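Local coordinates for extracellular solute-binding protein family 5 (Brucella melitensis, PDB 4ONY), which probably captures a solute, perhaps a peptide, in the periplasm and delivers it to an ABC transporter for uptake, at residues 68-71 and 72-75; 79-83 and 84-88; 175-178 and 179-183; 191-194 and 195-199; 579-583 and 584-588. All coordinates share one frame; numbering follows the deposited sequence.

Contact 1 of 5, residues 68-71 and 72-75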
loop_
_atom_site.group_PDB
_atom_site.type_symbol
_atom_site.label_atom_id
_atom_site.label_comp_id
_atom_site.label_asym_id
_atom_site.label_seq_id
_atom_site.Cartn_x
_atom_site.Cartn_y
_atom_site.Cartn_z
ATOM N N THR A 68 3.910 13.644 -13.759
ATOM C CA THR A 68 3.156 14.847 -13.688
ATOM C C THR A 68 1.828 14.661 -14.417
ATOM O O THR A 68 1.369 15.542 -15.155
ATOM C CB THR A 68 3.959 16.026 -14.256
ATOM O OG1 THR A 68 4.384 15.717 -15.593
ATOM C CG2 THR A 68 5.184 16.319 -13.401
ATOM N N THR A 69 1.220 13.508 -14.204
ATOM C CA THR A 69 -0.095 13.205 -14.740
ATOM C C THR A 69 -1.193 13.515 -13.719
ATOM O O THR A 69 -1.025 13.264 -12.545
ATOM C CB THR A 69 -0.153 11.739 -15.186
ATOM O OG1 THR A 69 0.759 11.557 -16.293
ATOM C CG2 THR A 69 -1.514 11.377 -15.619
ATOM N N ALA A 70 -2.299 14.079 -14.173
ATOM C CA ALA A 70 -3.362 14.462 -13.287
ATOM C C ALA A 70 -3.902 13.274 -12.510
ATOM O O ALA A 70 -3.952 12.173 -13.030
ATOM C CB ALA A 70 -4.511 15.074 -14.047
ATOM N N ARG A 71 -4.296 13.539 -11.278
ATOM C CA ARG A 71 -4.955 12.576 -10.432
ATOM C C ARG A 71 -6.375 12.350 -10.940
ATOM O O ARG A 71 -6.990 13.239 -11.529
ATOM C CB ARG A 71 -5.042 13.109 -8.976
ATOM C CG ARG A 71 -3.704 13.308 -8.268
ATOM C CD ARG A 71 -3.068 12.003 -7.841
ATOM N NE ARG A 71 -3.999 11.319 -6.935
ATOM C CZ ARG A 71 -4.114 11.539 -5.624
ATOM N NH1 ARG A 71 -3.285 12.375 -4.994
ATOM N NH2 ARG A 71 -5.042 10.874 -4.925
ATOM N N GLY A 72 -6.894 11.173 -10.652
ATOM C CA GLY A 72 -8.311 10.868 -10.815
ATOM C C GLY A 72 -8.635 10.086 -12.098
ATOM O O GLY A 72 -9.753 9.588 -12.237
ATOM N N LEU A 73 -7.691 9.943 -13.006
ATOM C CA LEU A 73 -7.987 9.338 -14.291
ATOM C C LEU A 73 -8.064 7.820 -14.195
ATOM O O LEU A 73 -8.986 7.202 -14.744
ATOM C CB LEU A 73 -6.954 9.759 -15.345
ATOM C CG LEU A 73 -6.904 11.248 -15.632
ATOM C CD1 LEU A 73 -5.610 11.595 -16.365
ATOM C CD2 LEU A 73 -8.096 11.662 -16.489
ATOM N N TYR A 74 -7.078 7.240 -13.529
ATOM C CA TYR A 74 -6.890 5.813 -13.469
ATOM C C TYR A 74 -5.958 5.484 -12.279
ATOM O O TYR A 74 -5.014 6.205 -12.004
ATOM C CB TYR A 74 -6.256 5.295 -14.764
ATOM C CG TYR A 74 -6.049 3.801 -14.756
ATOM C CD1 TYR A 74 -7.119 2.946 -14.973
ATOM C CD2 TYR A 74 -4.810 3.247 -14.492
ATOM C CE1 TYR A 74 -6.949 1.569 -14.980
ATOM C CE2 TYR A 74 -4.624 1.874 -14.458
ATOM C CZ TYR A 74 -5.711 1.042 -14.696
ATOM O OH TYR A 74 -5.562 -0.302 -14.688
ATOM N N ASN A 75 -6.242 4.419 -11.574
ATOM C CA ASN A 75 -5.387 3.964 -10.450
ATOM C C ASN A 75 -5.145 5.003 -9.364
ATOM O O ASN A 75 -4.026 5.193 -8.888
ATOM C CB ASN A 75 -4.024 3.502 -10.990
ATOM C CG ASN A 75 -3.227 2.739 -9.937
ATOM O OD1 ASN A 75 -3.805 2.217 -8.988
ATOM N ND2 ASN A 75 -1.904 2.706 -10.077
HETATM O O HOH W 1 -4.786 9.610 -12.840
#
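Leu73 folds back over Thr69 and Ala70 at a bend in the long loop between strands 46-52 and 88-90 of this family 5 solute-binding protein. At its CB the side chain turns CG beside the backbone N, anti to the carbonyl carbon (chi1 -62°), which sends it back toward the residues before the bend. Leu73 CG passes 4.0 Å from Ala70 O. Beyond it, Leu73 CD1 carries most of the contact: it lies 3.8 Å from Ala70 O, 4.3 Å from Ala70 CB and 4.2 Å from Thr69 CG2, with the threonine and leucine side chains crossing at about a right angle. Outside the bend the leucine also packs on Val83 and Tyr229. Gly72 takes the corner with a positive phi of 100°, where a CB would jam against Arg71 O. Arg71 points the other way, its guanidinium salt-bridged to Asp76 and Glu78. Inside the bend a water joins the two arms, donating to Ala70 O at 2.7 Å and accepting from Leu73 N at 2.9 Å.

Contact 2 of 5, residues 79-83 and 84-88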
loop_
_atom_site.group_PDB
_atom_site.type_symbol
_atom_site.label_atom_id
_atom_site.label_comp_id
_atom_site.label_asym_id
_atom_site.label_seq_id
_atom_site.Cartn_x
_atom_site.Cartn_y
_atom_site.Cartn_z
ATOM N N PHE A 79 -9.470 8.250 -5.212
ATOM C CA PHE A 79 -10.675 8.247 -6.110
ATOM C C PHE A 79 -10.872 7.087 -7.064
ATOM O O PHE A 79 -11.895 7.023 -7.693
ATOM C CB PHE A 79 -10.709 9.502 -6.945
ATOM C CG PHE A 79 -10.827 10.726 -6.132
ATOM C CD1 PHE A 79 -12.011 10.989 -5.428
ATOM C CD2 PHE A 79 -9.770 11.604 -6.037
ATOM C CE1 PHE A 79 -12.132 12.131 -4.646
ATOM C CE2 PHE A 79 -9.876 12.743 -5.254
ATOM C CZ PHE A 79 -11.056 13.007 -4.567
ATOM N N GLY A 80 -9.916 6.168 -7.162
ATOM C CA GLY A 80 -10.071 5.001 -8.025
ATOM C C GLY A 80 -10.037 5.373 -9.512
ATOM O O GLY A 80 -9.307 6.291 -9.909
ATOM N N ASN A 81 -10.842 4.683 -10.316
ATOM C CA ASN A 81 -10.797 4.861 -11.756
ATOM C C ASN A 81 -11.999 5.658 -12.264
ATOM O O ASN A 81 -13.016 5.101 -12.661
ATOM C CB ASN A 81 -10.654 3.483 -12.441
ATOM C CG ASN A 81 -9.472 2.659 -11.900
ATOM O OD1 ASN A 81 -8.408 3.184 -11.493
ATOM N ND2 ASN A 81 -9.651 1.364 -11.880
ATOM N N MET A 82 -11.882 6.983 -12.288
ATOM C CA MET A 82 -12.996 7.827 -12.695
ATOM C C MET A 82 -13.239 8.003 -14.209
ATOM O O MET A 82 -14.405 8.233 -14.639
ATOM C CB MET A 82 -12.889 9.179 -12.026
ATOM C CG MET A 82 -13.102 9.083 -10.506
ATOM S SD MET A 82 -13.420 10.693 -9.795
ATOM C CE MET A 82 -11.760 11.370 -9.960
ATOM N N VAL A 83 -12.185 7.881 -15.012
ATOM C CA VAL A 83 -12.307 8.019 -16.461
ATOM C C VAL A 83 -12.071 6.681 -17.168
ATOM O O VAL A 83 -12.918 6.212 -17.918
ATOM C CB VAL A 83 -11.335 9.086 -16.995
ATOM C CG1 VAL A 83 -11.352 9.142 -18.514
ATOM C CG2 VAL A 83 -11.720 10.446 -16.405
ATOM N N TYR A 84 -10.919 6.074 -16.923
ATOM C CA TYR A 84 -10.595 4.807 -17.508
ATOM C C TYR A 84 -10.977 3.675 -16.563
ATOM O O TYR A 84 -10.557 3.663 -15.399
ATOM C CB TYR A 84 -9.109 4.755 -17.783
ATOM C CG TYR A 84 -8.673 5.725 -18.892
ATOM C CD1 TYR A 84 -9.013 5.498 -20.215
ATOM C CD2 TYR A 84 -7.888 6.839 -18.596
ATOM C CE1 TYR A 84 -8.629 6.383 -21.234
ATOM C CE2 TYR A 84 -7.476 7.706 -19.598
ATOM C CZ TYR A 84 -7.844 7.473 -20.908
ATOM O OH TYR A 84 -7.420 8.311 -21.886
ATOM N N GLN A 85 -11.729 2.704 -17.082
ATOM C CA GLN A 85 -12.201 1.586 -16.286
ATOM C C GLN A 85 -11.508 0.303 -16.648
ATOM O O GLN A 85 -10.885 0.174 -17.696
ATOM C CB GLN A 85 -13.685 1.408 -16.485
ATOM C CG GLN A 85 -14.497 2.606 -16.072
ATOM C CD GLN A 85 -15.988 2.366 -16.202
ATOM O OE1 GLN A 85 -16.475 2.004 -17.252
ATOM N NE2 GLN A 85 -16.717 2.585 -15.101
ATOM N N THR A 86 -11.623 -0.640 -15.737
ATOM C CA THR A 86 -11.083 -1.980 -15.890
ATOM C C THR A 86 -12.230 -2.957 -16.213
ATOM O O THR A 86 -13.423 -2.594 -16.136
ATOM C CB THR A 86 -10.445 -2.429 -14.579
ATOM O OG1 THR A 86 -11.426 -2.303 -13.545
ATOM C CG2 THR A 86 -9.267 -1.566 -14.287
ATOM N N LEU A 87 -11.871 -4.191 -16.553
ATOM C CA LEU A 87 -12.895 -5.169 -16.853
ATOM C C LEU A 87 -13.711 -5.483 -15.619
ATOM O O LEU A 87 -14.927 -5.697 -15.696
ATOM C CB LEU A 87 -12.273 -6.428 -17.431
ATOM C CG LEU A 87 -11.742 -6.180 -18.857
ATOM C CD1 LEU A 87 -10.696 -7.222 -19.240
ATOM C CD2 LEU A 87 -12.872 -6.219 -19.892
ATOM N N MET A 88 -13.038 -5.546 -14.470
ATOM C CA MET A 88 -13.717 -5.903 -13.195
ATOM C C MET A 88 -13.246 -4.962 -12.111
ATOM O O MET A 88 -12.129 -4.409 -12.207
ATOM C CB MET A 88 -13.425 -7.353 -12.816
ATOM C CG MET A 88 -13.873 -8.351 -13.890
ATOM S SD MET A 88 -13.725 -10.075 -13.399
ATOM C CE MET A 88 -15.055 -10.154 -12.204
HETATM O O HOH W 2 -12.343 0.540 -12.924
HETATM O O HOH W 3 -15.755 3.717 -12.510
#
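Val83 and Tyr84 make the apolar part, their side chains running side by side in the same direction. A CH-pi contact joins them: Val83 CG1 sits over one face of the tyrosine ring, 4.2 Å from its centroid and displaced toward the rim. Val83 sets CG1 beside its carbonyl carbon (chi1 174°), which leads into Tyr84. The next contacts are polar atoms against carbon. Asn81 CB presses on Tyr84 O at 3.0 Å, a close fit, and Asn81 ND2 meets Thr86 CG2 at 3.8 Å, the two side chains crossing at about a right angle. This is the last part of the loop that feeds strand 88-90 into its antiparallel sheet, and water ties its two halves together. One water accepts from Asn81 ND2 and also from Thr86 N, the latter at 3.1 Å. Another donates to Asn81 O at 3.1 Å and accepts from Gln85 NE2. The other ends of both amides are held by neighbours: Asn81 OD1 accepts from Asn75 N, while Gln85 OE1 bonds to Ser213 and Trp236. A direct side-chain hydrogen bond lies further along, from Thr86 OG1 to Met88 O at 2.6 Å, with the hydroxyl 49° out of the carbonyl plane.

Contact 3 of 5, residues 175-178 and 179-183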
loop_
_atom_site.group_PDB
_atom_site.type_symbol
_atom_site.label_atom_id
_atom_site.label_comp_id
_atom_site.label_asym_id
_atom_site.label_seq_id
_atom_site.Cartn_x
_atom_site.Cartn_y
_atom_site.Cartn_z
ATOM N N GLU A 175 3.617 -20.079 -20.247
ATOM C CA GLU A 175 4.260 -20.633 -19.062
ATOM C C GLU A 175 4.901 -19.576 -18.140
ATOM O O GLU A 175 5.220 -19.871 -16.993
ATOM C CB GLU A 175 5.270 -21.725 -19.477
ATOM C CG GLU A 175 6.549 -21.218 -20.139
ATOM C CD GLU A 175 6.342 -20.537 -21.508
ATOM O OE1 GLU A 175 5.423 -20.951 -22.287
ATOM O OE2 GLU A 175 7.125 -19.592 -21.814
ATOM N N LYS A 176 5.108 -18.358 -18.619
ATOM C CA LYS A 176 5.578 -17.315 -17.730
ATOM C C LYS A 176 4.477 -16.780 -16.775
ATOM O O LYS A 176 4.772 -16.005 -15.906
ATOM C CB LYS A 176 6.145 -16.153 -18.513
ATOM C CG LYS A 176 7.384 -16.500 -19.308
ATOM C CD LYS A 176 7.691 -15.307 -20.198
ATOM C CE LYS A 176 9.175 -15.094 -20.445
ATOM N NZ LYS A 176 9.353 -13.907 -21.345
ATOM N N SER A 177 3.218 -17.149 -16.984
ATOM C CA SER A 177 2.121 -16.633 -16.193
ATOM C C SER A 177 2.110 -17.304 -14.808
ATOM O O SER A 177 2.747 -18.313 -14.617
ATOM C CB SER A 177 0.826 -16.916 -16.939
ATOM O OG SER A 177 -0.260 -16.303 -16.299
ATOM N N ASP A 178 1.388 -16.723 -13.861
ATOM C CA ASP A 178 1.180 -17.325 -12.554
ATOM C C ASP A 178 -0.291 -17.117 -12.149
ATOM O O ASP A 178 -1.073 -16.534 -12.887
ATOM C CB ASP A 178 2.159 -16.761 -11.537
ATOM C CG ASP A 178 2.012 -15.274 -11.353
ATOM O OD1 ASP A 178 0.900 -14.689 -11.533
ATOM O OD2 ASP A 178 3.031 -14.669 -11.029
ATOM N N ARG A 179 -0.656 -17.613 -10.993
ATOM C CA ARG A 179 -2.031 -17.613 -10.587
ATOM C C ARG A 179 -2.575 -16.223 -10.321
ATOM O O ARG A 179 -3.767 -16.006 -10.511
ATOM C CB ARG A 179 -2.237 -18.546 -9.397
ATOM C CG ARG A 179 -2.162 -20.019 -9.826
ATOM C CD ARG A 179 -2.450 -20.952 -8.664
ATOM N NE ARG A 179 -3.810 -20.766 -8.209
ATOM C CZ ARG A 179 -4.909 -21.223 -8.812
ATOM N NH1 ARG A 179 -4.864 -22.012 -9.901
ATOM N NH2 ARG A 179 -6.077 -20.934 -8.279
ATOM N N GLU A 180 -1.714 -15.271 -9.937
ATOM C CA GLU A 180 -2.144 -13.873 -9.806
ATOM C C GLU A 180 -2.390 -13.167 -11.156
ATOM O O GLU A 180 -3.207 -12.271 -11.223
ATOM C CB GLU A 180 -1.094 -13.064 -9.034
ATOM C CG GLU A 180 -1.517 -11.640 -8.680
ATOM C CD GLU A 180 -0.347 -10.655 -8.593
ATOM O OE1 GLU A 180 0.669 -10.822 -9.288
ATOM O OE2 GLU A 180 -0.485 -9.669 -7.864
ATOM N N PHE A 181 -1.732 -13.595 -12.236
ATOM C CA PHE A 181 -1.775 -12.835 -13.487
ATOM C C PHE A 181 -3.172 -12.529 -14.046
ATOM O O PHE A 181 -3.439 -11.403 -14.484
ATOM C CB PHE A 181 -0.924 -13.479 -14.594
ATOM C CG PHE A 181 -0.665 -12.541 -15.747
ATOM C CD1 PHE A 181 0.046 -11.389 -15.539
ATOM C CD2 PHE A 181 -1.228 -12.762 -16.981
ATOM C CE1 PHE A 181 0.286 -10.504 -16.570
ATOM C CE2 PHE A 181 -1.015 -11.876 -18.031
ATOM C CZ PHE A 181 -0.242 -10.744 -17.819
ATOM N N PRO A 182 -4.091 -13.499 -14.031
ATOM C CA PRO A 182 -5.413 -13.143 -14.520
ATOM C C PRO A 182 -6.073 -12.051 -13.720
ATOM O O PRO A 182 -6.845 -11.295 -14.290
ATOM C CB PRO A 182 -6.214 -14.444 -14.397
ATOM C CG PRO A 182 -5.185 -15.515 -14.386
ATOM C CD PRO A 182 -3.983 -14.923 -13.719
ATOM N N MET A 183 -5.778 -11.959 -12.420
ATOM C CA MET A 183 -6.244 -10.832 -11.625
ATOM C C MET A 183 -5.800 -9.480 -12.208
ATOM O O MET A 183 -6.507 -8.478 -12.068
ATOM C CB MET A 183 -5.772 -10.896 -10.161
ATOM C CG MET A 183 -6.006 -12.228 -9.441
ATOM S SD MET A 183 -7.730 -12.708 -9.312
ATOM C CE MET A 183 -8.343 -11.434 -8.215
HETATM O O HOH W 4 1.187 -11.851 -11.772
#
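Ser177 and Asp178 close tightly on Phe181 and Pro182. Ser177 OG comes within 3.4 Å of Phe181 CB, and the ring beyond is buried against Phe173. Asp178 O meets Pro182 CD, also at 3.4 Å, and accepts from Phe181 N at 3.1 Å, the donor lying well above the carbonyl plane. With CG between the backbone N and the carbonyl carbon (chi1 61°), Asp178 also folds its carboxylate over the turn that leads into helix 181-187. This is N-terminal helix capping: Asp178 OD1 takes a second, weak bond from Phe181 N at 2.9 Å (127° at the hydrogen). Asp178 OD2 accepts from Asn497 ND2, in the loop before helix 499-503. The looser side belongs to Glu180, whose chain runs out extended. Asp178 OD1 and Glu180 OE1, 4.5 Å apart, do not touch. A water donates to both, to Asp178 OD1 at 2.9 Å and to Glu180 OE1 at 2.7 Å, probably easing their repulsion; it lies in the plane of the Phe181 ring, at its edge.

Contact 4 of 5, residues 191-194 and 195-199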
loop_
_atom_site.group_PDB
_atom_site.type_symbol
_atom_site.label_atom_id
_atom_site.label_comp_id
_atom_site.label_asym_id
_atom_site.label_seq_id
_atom_site.Cartn_x
_atom_site.Cartn_y
_atom_site.Cartn_z
ATOM N N VAL A 191 -9.458 -0.354 -20.233
ATOM C CA VAL A 191 -9.898 -0.502 -21.586
ATOM C C VAL A 191 -9.913 0.902 -22.195
ATOM O O VAL A 191 -10.496 1.831 -21.631
ATOM C CB VAL A 191 -11.281 -1.207 -21.687
ATOM C CG1 VAL A 191 -11.653 -1.428 -23.146
ATOM C CG2 VAL A 191 -11.245 -2.539 -20.979
ATOM N N LEU A 192 -9.283 1.008 -23.368
ATOM C CA LEU A 192 -9.086 2.232 -24.137
ATOM C C LEU A 192 -9.961 2.259 -25.405
ATOM O O LEU A 192 -10.231 1.215 -26.003
ATOM C CB LEU A 192 -7.630 2.340 -24.599
ATOM C CG LEU A 192 -6.582 2.284 -23.494
ATOM C CD1 LEU A 192 -5.171 2.457 -24.024
ATOM C CD2 LEU A 192 -6.839 3.352 -22.416
ATOM N N PRO A 193 -10.405 3.450 -25.822
ATOM C CA PRO A 193 -11.270 3.607 -27.000
ATOM C C PRO A 193 -10.520 3.709 -28.332
ATOM O O PRO A 193 -9.940 4.769 -28.628
ATOM C CB PRO A 193 -11.988 4.924 -26.724
ATOM C CG PRO A 193 -11.034 5.705 -25.895
ATOM C CD PRO A 193 -10.262 4.704 -25.082
ATOM N N LYS A 194 -10.549 2.639 -29.131
ATOM C CA LYS A 194 -9.905 2.630 -30.439
ATOM C C LYS A 194 -10.354 3.807 -31.281
ATOM O O LYS A 194 -9.514 4.461 -31.910
ATOM C CB LYS A 194 -10.248 1.366 -31.205
ATOM C CG LYS A 194 -9.453 1.204 -32.492
ATOM C CD LYS A 194 -9.758 -0.124 -33.149
ATOM C CE LYS A 194 -8.891 -0.341 -34.364
ATOM N NZ LYS A 194 -9.280 -1.633 -35.012
ATOM N N HIS A 195 -11.652 4.101 -31.270
ATOM C CA HIS A 195 -12.188 5.135 -32.154
ATOM C C HIS A 195 -11.735 6.525 -31.759
ATOM O O HIS A 195 -11.739 7.393 -32.597
ATOM C CB HIS A 195 -13.710 5.139 -32.178
ATOM C CG HIS A 195 -14.324 5.749 -30.951
ATOM N ND1 HIS A 195 -14.464 5.051 -29.770
ATOM C CD2 HIS A 195 -14.833 6.984 -30.725
ATOM C CE1 HIS A 195 -15.026 5.841 -28.870
ATOM N NE2 HIS A 195 -15.280 7.009 -29.432
ATOM N N ALA A 196 -11.342 6.737 -30.523
ATOM C CA ALA A 196 -11.031 8.080 -30.052
ATOM C C ALA A 196 -9.548 8.384 -29.891
ATOM O O ALA A 196 -9.218 9.464 -29.420
ATOM C CB ALA A 196 -11.715 8.319 -28.719
ATOM N N ILE A 197 -8.664 7.425 -30.153
ATOM C CA ILE A 197 -7.248 7.624 -29.906
ATOM C C ILE A 197 -6.515 7.723 -31.254
ATOM O O ILE A 197 -6.663 6.871 -32.115
ATOM C CB ILE A 197 -6.685 6.494 -29.035
ATOM C CG1 ILE A 197 -7.068 6.741 -27.590
ATOM C CG2 ILE A 197 -5.168 6.424 -29.127
ATOM C CD1 ILE A 197 -6.927 5.541 -26.691
ATOM N N ASN A 198 -5.714 8.754 -31.400
ATOM C CA ASN A 198 -4.775 8.867 -32.540
ATOM C C ASN A 198 -3.536 8.128 -32.127
ATOM O O ASN A 198 -2.801 8.573 -31.267
ATOM C CB ASN A 198 -4.421 10.328 -32.852
ATOM C CG ASN A 198 -3.413 10.478 -33.997
ATOM O OD1 ASN A 198 -2.533 9.651 -34.226
ATOM N ND2 ASN A 198 -3.555 11.558 -34.733
ATOM N N ARG A 199 -3.301 7.013 -32.776
ATOM C CA ARG A 199 -2.208 6.159 -32.431
ATOM C C ARG A 199 -0.838 6.810 -32.572
ATOM O O ARG A 199 0.088 6.500 -31.811
ATOM C CB ARG A 199 -2.278 4.910 -33.288
ATOM C CG ARG A 199 -1.455 3.786 -32.719
ATOM C CD ARG A 199 -1.650 2.524 -33.521
ATOM N NE ARG A 199 -0.719 1.524 -33.004
ATOM C CZ ARG A 199 -1.060 0.298 -32.611
ATOM N NH1 ARG A 199 -2.303 -0.142 -32.758
ATOM N NH2 ARG A 199 -0.122 -0.507 -32.121
HETATM O O HOH W 5 -6.885 4.314 -32.525
#
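Ile197 sets its CD1 into the angle between Leu192 and Pro193, 3.9 Å from Leu192 CB and 3.8 Å from Pro193 CD. The proline and isoleucine side chains cross at about a right angle, brought together by a turn in the loop between helix 181-187 and strand 216-222. Further out on the same proline, Pro193 CG touches Ala196 CB at 3.9 Å. His195 comes next: CG stands between its backbone N and carbonyl carbon (chi1 76°), which swings the imidazole back so that CE1 lies 3.8 Å from Pro193 CB. Ala196 CB sits over one face of that ring, toward its rim. The turn itself is closed by Ala196 N donating to Pro193 O at 3.1 Å. Toward the polar edge, two side chains reach other parts of the chain: His195 NE2 bonds to Asp127, and the fully extended Lys194 carries NZ to a salt bridge with Asp134 on helix 133-146. A water links the turn to the residue just past it, donating to Lys194 O at 2.7 Å and to Ile197 O at 2.6 Å.

Contact 5 of 5, residues 579-583 and 584-588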
loop_
_atom_site.group_PDB
_atom_site.type_symbol
_atom_site.label_atom_id
_atom_site.label_comp_id
_atom_site.label_asym_id
_atom_site.label_seq_id
_atom_site.Cartn_x
_atom_site.Cartn_y
_atom_site.Cartn_z
ATOM N N LYS A 579 -21.101 2.449 7.834
ATOM C CA LYS A 579 -20.133 1.353 7.639
ATOM C C LYS A 579 -18.843 1.816 6.946
ATOM O O LYS A 579 -18.865 2.604 5.973
ATOM C CB LYS A 579 -20.741 0.223 6.806
ATOM C CG LYS A 579 -21.837 -0.501 7.505
ATOM C CD LYS A 579 -22.489 -1.564 6.619
ATOM C CE LYS A 579 -21.717 -2.862 6.654
ATOM N NZ LYS A 579 -22.652 -3.965 7.001
ATOM N N THR A 580 -17.738 1.281 7.448
ATOM C CA THR A 580 -16.423 1.478 6.876
ATOM C C THR A 580 -15.866 0.100 6.542
ATOM O O THR A 580 -15.808 -0.749 7.407
ATOM C CB THR A 580 -15.503 2.134 7.897
ATOM O OG1 THR A 580 -16.004 3.436 8.215
ATOM C CG2 THR A 580 -14.096 2.259 7.305
ATOM N N PRO A 581 -15.454 -0.125 5.296
ATOM C CA PRO A 581 -15.034 -1.455 4.955
ATOM C C PRO A 581 -13.600 -1.777 5.376
ATOM O O PRO A 581 -12.904 -0.941 5.959
ATOM C CB PRO A 581 -15.169 -1.454 3.436
ATOM C CG PRO A 581 -14.866 -0.062 3.031
ATOM C CD PRO A 581 -15.405 0.798 4.145
ATOM N N LEU A 582 -13.178 -2.990 5.073
ATOM C CA LEU A 582 -11.844 -3.510 5.394
ATOM C C LEU A 582 -10.724 -2.562 5.022
ATOM O O LEU A 582 -9.747 -2.425 5.786
ATOM C CB LEU A 582 -11.643 -4.838 4.677
ATOM C CG LEU A 582 -10.436 -5.745 5.062
ATOM C CD1 LEU A 582 -10.591 -6.215 6.491
ATOM C CD2 LEU A 582 -10.384 -6.901 4.080
ATOM N N SER A 583 -10.845 -1.902 3.848
ATOM C CA SER A 583 -9.777 -1.021 3.361
ATOM C C SER A 583 -9.778 0.374 3.969
ATOM O O SER A 583 -8.904 1.168 3.667
ATOM C CB SER A 583 -9.786 -0.895 1.855
ATOM O OG SER A 583 -9.540 -2.123 1.195
ATOM N N GLY A 584 -10.724 0.671 4.848
ATOM C CA GLY A 584 -10.773 1.975 5.465
ATOM C C GLY A 584 -11.750 2.859 4.707
ATOM O O GLY A 584 -12.551 2.356 3.913
ATOM N N TYR A 585 -11.727 4.163 4.965
ATOM C CA TYR A 585 -12.740 5.045 4.379
ATOM C C TYR A 585 -12.629 4.986 2.851
ATOM O O TYR A 585 -11.535 4.833 2.314
ATOM C CB TYR A 585 -12.628 6.512 4.909
ATOM C CG TYR A 585 -11.321 7.201 4.463
ATOM C CD1 TYR A 585 -11.228 7.820 3.234
ATOM C CD2 TYR A 585 -10.207 7.167 5.276
ATOM C CE1 TYR A 585 -10.026 8.393 2.802
ATOM C CE2 TYR A 585 -9.004 7.736 4.893
ATOM C CZ TYR A 585 -8.908 8.330 3.641
ATOM O OH TYR A 585 -7.734 8.892 3.250
ATOM N N GLN A 586 -13.750 5.197 2.160
ATOM C CA GLN A 586 -13.786 5.151 0.706
ATOM C C GLN A 586 -14.508 6.390 0.156
ATOM O O GLN A 586 -15.729 6.453 0.138
ATOM C CB GLN A 586 -14.548 3.897 0.288
ATOM C CG GLN A 586 -13.924 2.612 0.716
ATOM C CD GLN A 586 -12.603 2.424 0.065
ATOM O OE1 GLN A 586 -12.490 2.547 -1.149
ATOM N NE2 GLN A 586 -11.573 2.136 0.860
ATOM N N LEU A 587 -13.725 7.381 -0.257
ATOM C CA LEU A 587 -14.259 8.638 -0.746
ATOM C C LEU A 587 -15.293 8.493 -1.842
ATOM O O LEU A 587 -16.241 9.294 -1.898
ATOM C CB LEU A 587 -13.145 9.560 -1.242
ATOM C CG LEU A 587 -12.139 10.021 -0.201
ATOM C CD1 LEU A 587 -11.254 11.090 -0.813
ATOM C CD2 LEU A 587 -12.863 10.576 1.042
ATOM N N PRO A 588 -15.122 7.501 -2.764
ATOM C CA PRO A 588 -16.115 7.356 -3.825
ATOM C C PRO A 588 -17.536 6.998 -3.334
ATOM O O PRO A 588 -18.470 7.101 -4.108
ATOM C CB PRO A 588 -15.559 6.209 -4.682
ATOM C CG PRO A 588 -14.096 6.268 -4.463
ATOM C CD PRO A 588 -13.926 6.685 -3.021
HETATM O O HOH W 6 -9.120 4.113 3.084
#
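Gly584 meets the preceding residues on several sides at once. Its N donates to Pro581 O at 2.9 Å in a nearly straight bond (162°), closing the type I beta turn from Pro581 to Gly584 in the loop between strands 574-575 and 591-592. Its phi of 96° would drive a CB into Ser583 O, so glycine suits the end of this turn. Thr580 CG2 packs on Gly584 C at 3.6 Å, and Pro581 CD lies 3.3 Å from Gly584 O. Tyr585 starts its side chain away from the turn, and its ring meets Phe302 and packs on Ile276 of strand 274-277. The backbone carbonyl oxygen, Tyr585 O, accepts from a water at 2.6 Å; the same water donates to Ser583 O at 3.0 Å and sits above the centre of the Tyr585 ring. Gln586 returns to the turn. With Gln586 CG anti to the carbonyl carbon, CG lies 3.7 Å from Pro581 CG; the bend at chi2 (-64°) then curls the amide round to Gly584 O, to which Gln586 NE2 donates at 3.2 Å. The acceptor lies in the plane of that amide, while the donor stands well above the carbonyl plane. The glutamine thus spends its aliphatic part on proline and its amide on a main-chain carbonyl, which would restrict rotation of the side chain and help fix the path of the backbone after the turn.

Overall arrangement
Contacts 1 and 2 belong to one loop and touch directly, their centres about 11 Å apart; Tyr84 N and Leu73 O, 3.1 Å apart, probably hydrogen-bond between them. Contact 2 is the hub: Gln85 O meets Val191 N of contact 4 at 3.0 Å, and Phe79 packs on Leu587 and Pro588 of contact 5. Contact 3 stands apart, its nearest atoms about 7 Å from contact 2 and its centre about 27 Å from that of contact 1. The bound 1-ethoxy-2-(2-ethoxyethoxy)ethane lies about 13 Å from the Arg71 side chain; Tyr256, which lines the pocket of this polyether, hydrogen-bonds to Arg71 N through its hydroxyl; that pocket is not known to be the site of the natural solute.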